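PDB 1AVG: triabin from Triatoma pallidipennis, which inhibits host thrombin by forming a non-covalent one-to-one complex with it, inhibiting fibrin formation and thrombin-induced platelet aggregation while barely suppressing its amidolytic activity. Local coordinates for residues R129-S132 / D133-D137. Sequence-based numbering, arbitrary orientation.
Sequences RTKS and DTDPD
The carboxylate of Asp135 folds back onto the backbone of Ser132, where OD2 accepts the hydrogen bond of Ser132 N at 2.8 Å. The donor comes from above the carboxylate plane, about 50° out of it, and the N-H...O angle is 148°. Asp135 CG stands anti to its own carbonyl carbon (chi1 -57°), which turns the carboxylate back along the chain toward Ser132. The same OD2 forms a salt bridge with a basic side chain of another protein chain in the complex, and a basic side chain of that chain also packs on Ser132; the two bonds to OD2 probably stabilise the charge of this buried aspartate.

A weaker backbone bond tightens the bend from within: Asp133 N donates to Lys131 O at 2.9 Å, closing an inverse gamma turn centred on Ser132.

The aliphatic part of Lys131 makes the apolar contact. Lys131 CG lies 3.4 Å from Asp135 CB, the two side chains running past each other in opposite directions, while Lys131 CD passes close to the carbonyl oxygens of Asp135 and Pro136. The lysine chain is extended at first and then bends at its third torsion, bringing its amine to Asp137. There NZ meets Asp137 OD1 in a weak salt bridge of 3.3 Å, the two side chains crossing at about a right angle.

Tyr26 of strand 24-28 is touched by Lys131, Asp135 and Asp137, so the loop packs against the first strand of the barrel. Asp137 occupies the N-cap position of helix 138-141. The arrangement is an inverse gamma turn, braced by side chains, in the surface loop that leads from the last strand of the triabin lipocalin-like fold, a member of the calycin superfamily, into its C-terminal helix.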
# COMPACT_ATOMS: atom_id res chain seq x y z
N ARG C 129 -3.53 17.96 6.06
CA ARG C 129 -3.91 18.79 7.18
C ARG C 129 -2.63 19.36 7.81
O ARG C 129 -2.65 20.42 8.43
CB ARG C 129 -4.70 17.97 8.19
CG ARG C 129 -5.66 18.76 9.06
CD ARG C 129 -6.56 19.64 8.23
NE ARG C 129 -7.97 19.54 8.61
CZ ARG C 129 -8.86 20.53 8.51
NH1 ARG C 129 -8.50 21.72 8.06
NH2 ARG C 129 -10.13 20.31 8.82
N THR C 130 -1.52 18.66 7.60
CA THR C 130 -0.22 19.08 8.13
C THR C 130 0.68 19.69 7.05
O THR C 130 0.80 19.14 5.94
CB THR C 130 0.49 17.89 8.86
OG1 THR C 130 0.60 18.18 10.26
CG2 THR C 130 1.88 17.58 8.27
N LYS C 131 1.30 20.83 7.37
CA LYS C 131 2.18 21.51 6.43
C LYS C 131 3.51 20.78 6.27
O LYS C 131 4.20 20.48 7.24
CB LYS C 131 2.44 22.94 6.89
CG LYS C 131 3.42 23.69 6.00
CD LYS C 131 3.47 25.17 6.33
CE LYS C 131 3.97 25.40 7.74
NZ LYS C 131 3.83 26.83 8.10
N SER C 132 3.89 20.55 5.02
CA SER C 132 5.12 19.85 4.72
C SER C 132 6.34 20.77 4.78
O SER C 132 7.13 20.81 3.84
CB SER C 132 5.01 19.19 3.33
OG SER C 132 6.05 18.26 3.07
N ASP C 133 6.49 21.51 5.88
CA ASP C 133 7.62 22.43 6.09
C ASP C 133 7.92 23.43 4.98
O ASP C 133 7.76 24.63 5.17
CB ASP C 133 8.89 21.64 6.46
CG ASP C 133 8.79 20.96 7.83
OD1 ASP C 133 7.80 21.18 8.56
OD2 ASP C 133 9.72 20.19 8.16
N THR C 134 8.41 22.94 3.83
CA THR C 134 8.73 23.79 2.68
C THR C 134 7.53 24.66 2.27
O THR C 134 7.70 25.70 1.63
CB THR C 134 9.15 22.92 1.46
OG1 THR C 134 10.08 21.92 1.89
CG2 THR C 134 9.81 23.77 0.39
N ASP C 135 6.33 24.23 2.64
CA ASP C 135 5.12 24.97 2.31
C ASP C 135 5.09 26.31 3.02
O ASP C 135 5.53 26.45 4.16
CB ASP C 135 3.85 24.21 2.71
CG ASP C 135 3.75 22.84 2.07
OD1 ASP C 135 4.30 22.62 0.98
OD2 ASP C 135 3.09 21.97 2.69
N PRO C 136 4.56 27.33 2.33
CA PRO C 136 4.47 28.65 2.94
C PRO C 136 3.43 28.53 4.05
O PRO C 136 2.51 27.70 3.95
CB PRO C 136 3.92 29.51 1.80
CG PRO C 136 4.38 28.79 0.56
CD PRO C 136 4.13 27.37 0.92
N ASP C 137 3.58 29.29 5.12
CA ASP C 137 2.60 29.23 6.19
C ASP C 137 1.34 29.89 5.63
O ASP C 137 1.43 30.92 4.96
CB ASP C 137 3.10 30.00 7.42
CG ASP C 137 2.12 29.96 8.59
OD1 ASP C 137 1.43 28.93 8.77
OD2 ASP C 137 2.05 30.95 9.34